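Local coordinates for peptidoglycan-recognition protein SA (Drosophila melanogaster, PDB 1SXR) that recognises peptidoglycan of Gram-positive bacteria as a secreted innate immune receptor and activates the Toll pathway in the fly, at residues A[33-38]-A[140-146]; A[115-120]-A[157-163]. All blocks are in the same frame, centred on the assembly; numbering follows the deposited sequence. Where two conformers were deposited one is given.

Contact 1 of 2, residues A[33-38]-A[140-146]. With EDO (1,2-ethanediol), chain E.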
loop_
_atom_site.group_PDB
_atom_site.type_symbol
_atom_site.label_atom_id
_atom_site.label_comp_id
_atom_site.label_asym_id
_atom_site.label_seq_id
_atom_site.Cartn_x
_atom_site.Cartn_y
_atom_site.Cartn_z
ATOM N N ARG A 33 -13.765 -10.547 0.011
ATOM C CA ARG A 33 -14.099 -9.284 0.672
ATOM C C ARG A 33 -15.174 -9.524 1.709
ATOM O O ARG A 33 -15.952 -10.458 1.580
ATOM C CB ARG A 33 -14.541 -8.245 -0.354
ATOM C CG ARG A 33 -13.396 -7.915 -1.288
ATOM C CD ARG A 33 -13.663 -6.804 -2.267
ATOM N NE ARG A 33 -14.282 -7.296 -3.489
ATOM C CZ ARG A 33 -14.175 -6.694 -4.665
ATOM N NH1 ARG A 33 -13.459 -5.579 -4.779
ATOM N NH2 ARG A 33 -14.776 -7.209 -5.732
ATOM N N PRO A 34 -15.219 -8.701 2.751
ATOM C CA PRO A 34 -14.315 -7.561 2.950
ATOM C C PRO A 34 -12.964 -7.989 3.534
ATOM O O PRO A 34 -12.849 -9.031 4.206
ATOM C CB PRO A 34 -15.084 -6.679 3.942
ATOM C CG PRO A 34 -15.905 -7.641 4.732
ATOM C CD PRO A 34 -16.220 -8.811 3.826
ATOM N N ILE A 35 -11.936 -7.198 3.227
ATOM C CA ILE A 35 -10.591 -7.461 3.713
ATOM C C ILE A 35 -10.478 -6.937 5.129
ATOM O O ILE A 35 -11.025 -5.866 5.434
ATOM C CB ILE A 35 -9.595 -6.756 2.785
ATOM C CG1 ILE A 35 -9.437 -7.564 1.498
ATOM C CG2 ILE A 35 -8.241 -6.535 3.466
ATOM C CD1 ILE A 35 -8.614 -8.818 1.684
ATOM N N ARG A 36 -9.771 -7.673 5.980
ATOM C CA ARG A 36 -9.767 -7.413 7.416
ATOM C C ARG A 36 -8.462 -6.863 7.942
ATOM O O ARG A 36 -8.339 -6.577 9.135
ATOM C CB ARG A 36 -10.149 -8.686 8.179
ATOM C CG ARG A 36 -11.544 -9.150 7.804
ATOM C CD ARG A 36 -12.094 -10.269 8.648
ATOM N NE ARG A 36 -13.347 -10.734 8.050
ATOM C CZ ARG A 36 -14.547 -10.195 8.258
ATOM N NH1 ARG A 36 -14.700 -9.157 9.076
ATOM N NH2 ARG A 36 -15.614 -10.708 7.651
ATOM N N TYR A 37 -7.488 -6.722 7.038
ATOM C CA TYR A 37 -6.165 -6.213 7.374
ATOM C C TYR A 37 -5.677 -5.175 6.363
ATOM O O TYR A 37 -5.825 -5.369 5.168
ATOM C CB TYR A 37 -5.173 -7.374 7.379
ATOM C CG TYR A 37 -5.347 -8.296 8.563
ATOM C CD1 TYR A 37 -4.852 -7.938 9.816
ATOM C CD2 TYR A 37 -5.998 -9.507 8.435
ATOM C CE1 TYR A 37 -4.999 -8.765 10.908
ATOM C CE2 TYR A 37 -6.139 -10.354 9.520
ATOM C CZ TYR A 37 -5.642 -9.970 10.751
ATOM O OH TYR A 37 -5.765 -10.804 11.846
ATOM N N VAL A 38 -5.086 -4.095 6.867
ATOM C CA VAL A 38 -4.404 -3.097 6.031
ATOM C C VAL A 38 -2.958 -3.040 6.505
ATOM O O VAL A 38 -2.693 -2.891 7.698
ATOM C CB VAL A 38 -5.050 -1.722 6.204
ATOM C CG1 VAL A 38 -4.265 -0.661 5.458
ATOM C CG2 VAL A 38 -6.494 -1.771 5.736
ATOM N N GLU A 140 -14.979 -2.790 0.688
ATOM C CA GLU A 140 -13.644 -3.359 0.411
ATOM C C GLU A 140 -12.926 -3.793 1.695
ATOM O O GLU A 140 -12.186 -4.801 1.693
ATOM C CB GLU A 140 -12.768 -2.347 -0.340
ATOM C CG GLU A 140 -13.311 -1.816 -1.664
ATOM C CD GLU A 140 -13.357 -2.854 -2.771
ATOM O OE1 GLU A 140 -12.784 -3.961 -2.625
ATOM O OE2 GLU A 140 -13.976 -2.540 -3.818
ATOM N N LEU A 141 -13.123 -3.030 2.779
ATOM C CA LEU A 141 -12.542 -3.296 4.087
ATOM C C LEU A 141 -13.637 -3.558 5.122
ATOM O O LEU A 141 -14.709 -2.947 5.040
ATOM C CB LEU A 141 -11.721 -2.088 4.559
ATOM C CG LEU A 141 -10.507 -1.716 3.707
ATOM C CD1 LEU A 141 -9.760 -0.503 4.275
ATOM C CD2 LEU A 141 -9.574 -2.911 3.575
ATOM N N SER A 142 -13.382 -4.429 6.083
ATOM C CA SER A 142 -14.373 -4.637 7.134
ATOM C C SER A 142 -14.470 -3.373 7.986
ATOM O O SER A 142 -13.522 -2.583 8.074
ATOM C CB SER A 142 -14.031 -5.844 7.994
ATOM O OG SER A 142 -12.760 -5.712 8.594
ATOM N N GLU A 143 -15.626 -3.166 8.615
ATOM C CA GLU A 143 -15.770 -1.983 9.459
ATOM C C GLU A 143 -14.786 -2.013 10.646
ATOM O O GLU A 143 -14.411 -0.955 11.157
ATOM C CB GLU A 143 -17.232 -1.829 9.925
ATOM C CG GLU A 143 -18.212 -1.445 8.808
ATOM C CD GLU A 143 -19.505 -0.810 9.322
ATOM O OE1 GLU A 143 -19.969 -1.209 10.404
ATOM O OE2 GLU A 143 -20.056 0.092 8.637
ATOM N N ASP A 144 -14.362 -3.203 11.075
ATOM C CA ASP A 144 -13.405 -3.318 12.172
ATOM C C ASP A 144 -12.024 -3.812 11.734
ATOM O O ASP A 144 -11.356 -4.546 12.474
ATOM C CB ASP A 144 -13.942 -4.212 13.302
ATOM C CG ASP A 144 -14.341 -5.595 12.821
ATOM O OD1 ASP A 144 -14.553 -5.794 11.604
ATOM O OD2 ASP A 144 -14.468 -6.557 13.605
ATOM N N TYR A 145 -11.592 -3.389 10.543
ATOM C CA TYR A 145 -10.299 -3.830 10.014
ATOM C C TYR A 145 -9.167 -3.517 10.972
ATOM O O TYR A 145 -9.244 -2.557 11.749
ATOM C CB TYR A 145 -10.011 -3.194 8.645
ATOM C CG TYR A 145 -9.729 -1.720 8.686
ATOM C CD1 TYR A 145 -8.439 -1.248 8.892
ATOM C CD2 TYR A 145 -10.749 -0.791 8.536
ATOM C CE1 TYR A 145 -8.171 0.112 8.932
ATOM C CE2 TYR A 145 -10.491 0.565 8.570
ATOM C CZ TYR A 145 -9.210 1.015 8.781
ATOM O OH TYR A 145 -8.972 2.376 8.838
ATOM N N ALA A 146 -8.115 -4.334 10.910
ATOM C CA ALA A 146 -6.880 -4.092 11.672
ATOM C C ALA A 146 -5.856 -3.389 10.779
ATOM O O ALA A 146 -5.653 -3.810 9.641
ATOM C CB ALA A 146 -6.303 -5.385 12.175
HETATM C C1 EDO E . -16.831 -10.567 -3.546
HETATM O O1 EDO E . -17.420 -9.448 -2.861
HETATM C C2 EDO E . -15.499 -10.928 -2.902
HETATM O O2 EDO E . -15.712 -11.831 -1.812
HETATM O O HOH W 1 -13.494 -3.357 -6.446
#
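A bend at chi3 of Arg33 (-88°) and another at chi2 of Glu140 (-69°) bring guanidinium and carboxylate together, the two chains extending alongside each other in one direction. Arg33 NH1 forms a salt bridge to the syn lone pair of Glu140 OE1 at 2.8 Å, although the two planes are turned 56° apart. A water accepts from the same NH1 and donates to Glu140 OE2, so both carboxylate oxygens are held.

Beyond this pair the chains run parallel as neighbouring strands, with strand 145-149 at the edge of the mixed sheet. Ile35 N donates to Glu140 O (2.9 Å) and Ile35 O accepts from Ser142 N (2.8 Å). The type I turn from Ser142 to Tyr145 takes the chain round a corner from the short strand 141-142 to strand 145-149, where Ala146 N meets Arg36 O and Val38 N meets Ala146 O.

On the face that helix 122-137 covers, Val38 CG2 touches both Leu141 CD1 (3.8 Å) and Tyr145 CD1 (3.7 Å). Tyr37 CD1 and CE1 meet Ala146 CB on the other face. Backbone bonds thus carry the sheet edge, while a water-bridged ion pair, probably softened by solvent, ties its outer end.

Contact 2 of 2, residues A[115-120]-A[157-163]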
loop_
_atom_site.group_PDB
_atom_site.type_symbol
_atom_site.label_atom_id
_atom_site.label_comp_id
_atom_site.label_asym_id
_atom_site.label_seq_id
_atom_site.Cartn_x
_atom_site.Cartn_y
_atom_site.Cartn_z
ATOM N N PHE A 115 10.603 7.005 4.846
ATOM C CA PHE A 115 10.046 7.671 6.032
ATOM C C PHE A 115 10.640 7.111 7.337
ATOM O O PHE A 115 9.989 7.056 8.393
ATOM C CB PHE A 115 8.512 7.660 5.962
ATOM C CG PHE A 115 8.005 8.298 4.700
ATOM C CD1 PHE A 115 8.105 9.675 4.541
ATOM C CD2 PHE A 115 7.501 7.547 3.639
ATOM C CE1 PHE A 115 7.719 10.280 3.385
ATOM C CE2 PHE A 115 7.104 8.155 2.489
ATOM C CZ PHE A 115 7.202 9.526 2.348
ATOM N N VAL A 116 11.901 6.703 7.267
ATOM C CA VAL A 116 12.603 6.349 8.493
ATOM C C VAL A 116 12.712 7.562 9.420
ATOM O O VAL A 116 12.484 7.423 10.626
ATOM C CB VAL A 116 14.002 5.767 8.229
ATOM C CG1 VAL A 116 14.721 5.488 9.568
ATOM C CG2 VAL A 116 13.905 4.509 7.380
ATOM N N ASP A 117 13.013 8.734 8.855
ATOM C CA ASP A 117 13.419 9.933 9.631
ATOM C C ASP A 117 12.476 11.134 9.488
ATOM O O ASP A 117 12.722 12.200 10.083
ATOM C CB ASP A 117 14.828 10.412 9.214
ATOM C CG ASP A 117 15.942 9.441 9.591
ATOM O OD1 ASP A 117 15.899 8.857 10.692
ATOM O OD2 ASP A 117 16.939 9.222 8.845
ATOM N N LYS A 118 11.410 10.990 8.702
ATOM C CA LYS A 118 10.443 12.060 8.513
ATOM C C LYS A 118 9.102 11.440 8.187
ATOM O O LYS A 118 9.033 10.249 7.890
ATOM C CB LYS A 118 10.867 12.953 7.343
ATOM C CG LYS A 118 10.855 12.228 5.984
ATOM C CD LYS A 118 11.295 13.108 4.820
ATOM C CE LYS A 118 11.017 12.390 3.484
ATOM N NZ LYS A 118 11.704 13.028 2.328
ATOM N N LEU A 119 8.057 12.257 8.212
ATOM C CA LEU A 119 6.717 11.790 7.873
ATOM C C LEU A 119 6.377 12.136 6.436
ATOM O O LEU A 119 6.941 13.079 5.863
ATOM C CB LEU A 119 5.680 12.452 8.784
ATOM C CG LEU A 119 5.572 12.005 10.231
ATOM C CD1 LEU A 119 4.499 12.836 10.908
ATOM C CD2 LEU A 119 5.228 10.522 10.304
ATOM N N PRO A 120 5.439 11.394 5.842
ATOM C CA PRO A 120 4.832 11.835 4.589
ATOM C C PRO A 120 4.164 13.195 4.784
ATOM O O PRO A 120 3.892 13.594 5.928
ATOM C CB PRO A 120 3.773 10.758 4.311
ATOM C CG PRO A 120 4.313 9.535 5.018
ATOM C CD PRO A 120 4.896 10.106 6.312
ATOM N N GLN A 157 12.150 -2.913 7.692
ATOM C CA GLN A 157 12.062 -1.658 8.409
ATOM C C GLN A 157 10.842 -0.867 7.965
ATOM O O GLN A 157 10.438 0.082 8.613
ATOM C CB GLN A 157 13.301 -0.791 8.174
ATOM C CG GLN A 157 14.626 -1.419 8.584
ATOM C CD GLN A 157 15.701 -0.372 8.876
ATOM O OE1 GLN A 157 15.432 0.838 8.853
ATOM N NE2 GLN A 157 16.905 -0.831 9.167
ATOM N N SER A 158 10.267 -1.261 6.829
ATOM C CA SER A 158 9.103 -0.563 6.279
ATOM C C SER A 158 7.958 -0.571 7.301
ATOM O O SER A 158 7.694 -1.615 7.908
ATOM C CB SER A 158 8.697 -1.296 4.989
ATOM O OG SER A 158 7.603 -0.686 4.372
ATOM N N PRO A 159 7.225 0.532 7.492
ATOM C CA PRO A 159 7.252 1.760 6.687
ATOM C C PRO A 159 8.189 2.865 7.153
ATOM O O PRO A 159 7.986 4.030 6.773
ATOM C CB PRO A 159 5.837 2.302 6.879
ATOM C CG PRO A 159 5.499 1.927 8.329
ATOM C CD PRO A 159 6.159 0.575 8.528
ATOM N N GLY A 160 9.195 2.508 7.949
ATOM C CA GLY A 160 10.141 3.496 8.485
ATOM C C GLY A 160 9.699 3.866 9.890
ATOM O O GLY A 160 8.529 4.087 10.113
ATOM N N LEU A 161 10.648 3.972 10.830
ATOM C CA LEU A 161 10.305 4.222 12.241
ATOM C C LEU A 161 9.427 5.445 12.476
ATOM O O LEU A 161 8.484 5.391 13.252
ATOM C CB LEU A 161 11.573 4.367 13.078
ATOM C CG LEU A 161 11.325 4.495 14.584
ATOM C CD1 LEU A 161 10.474 3.331 15.075
ATOM C CD2 LEU A 161 12.660 4.557 15.339
ATOM N N THR A 162 9.736 6.554 11.818
ATOM C CA THR A 162 8.963 7.779 12.036
ATOM C C THR A 162 7.507 7.612 11.602
ATOM O O THR A 162 6.562 8.052 12.270
ATOM C CB THR A 162 9.618 8.961 11.337
ATOM O OG1 THR A 162 10.880 9.232 11.977
ATOM C CG2 THR A 162 8.805 10.232 11.564
ATOM N N LEU A 163 7.320 6.947 10.474
ATOM C CA LEU A 163 5.971 6.715 10.002
ATOM C C LEU A 163 5.234 5.650 10.848
ATOM O O LEU A 163 4.037 5.771 11.112
ATOM C CB LEU A 163 6.005 6.361 8.515
ATOM C CG LEU A 163 4.673 6.012 7.833
ATOM C CD1 LEU A 163 3.564 7.029 8.113
ATOM C CD2 LEU A 163 4.902 5.869 6.326
#
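Val116 O is gripped twice by one residue: Thr162 OG1 donates to it at 2.8 Å and Thr162 N at 3.1 Å. Both donors come from the same face of the carbonyl, above its plane rather than on a lone pair. The motif is the first turn of helix 161-167, with Gly160 at the N-cap, docked against the loop that joins strand 106-111 to helix 122-137 in the amidase-like PGRP fold. Phe115 O accepts a further, weak bond from Leu163 N, so consecutive loop carbonyls face backbone N-H groups of the helix start, whose dipole would probably strengthen the attraction.

Thr162 turns OG1 away from its own carbonyl carbon (chi1 -67°), which carries the hydroxyl to Val116 O and leaves CG2 to face the other limb of the loop. There CG2 rests against Lys118 C, 3.6 Å off, and against Leu119 CG and CD2, the Leu119 side chain crossing that of Thr162 at about a right angle. Gly160, with no side chain, lets the backbones close up, its CA lying 3.8 Å from Val116 CA.

Underneath, Leu163 runs alongside Phe115, their CB atoms 3.8 Å apart, and crosses Pro120, touching Pro120 CD with its CD1. Phe111 of strand 106-111 adjoins both Pro120 and Leu163 and joins this apolar layer to the sheet. At the other end, Gln157 follows Thr156, which is inferred to interact with peptidoglycan, and Ser158 OG hydrogen-bonds to His41 ND1 and His42 N, so the segment links that site to strand 35-42. Within the loop, Pro120 CG sits 3.7 Å above the plane of the Phe115 ring, over its centre, while Lys118 O lies in plane at the ring edge.

Contacts 1 and 2 do not touch: their centres are 24 Å apart and their nearest atoms about 10 Å. Their segments alternate along the chain, 33-38, 115-120, 140-146, 157-163, so the stretch of chain spanned by each contact contains one segment of the other. Strand 35-42 reaches towards both, starting in contact 1 and ending at His41 and His42, which border contact 2. Helix 122-137 follows the loop of contact 2, leads on to the second segment of contact 1 and packs on the sheet through Val38 and Tyr145. Contact 1 adds edge strand 145-149 to strand 35-42, whereas contact 2 holds the start of the last helix near Thr156, which probably interacts with peptidoglycan.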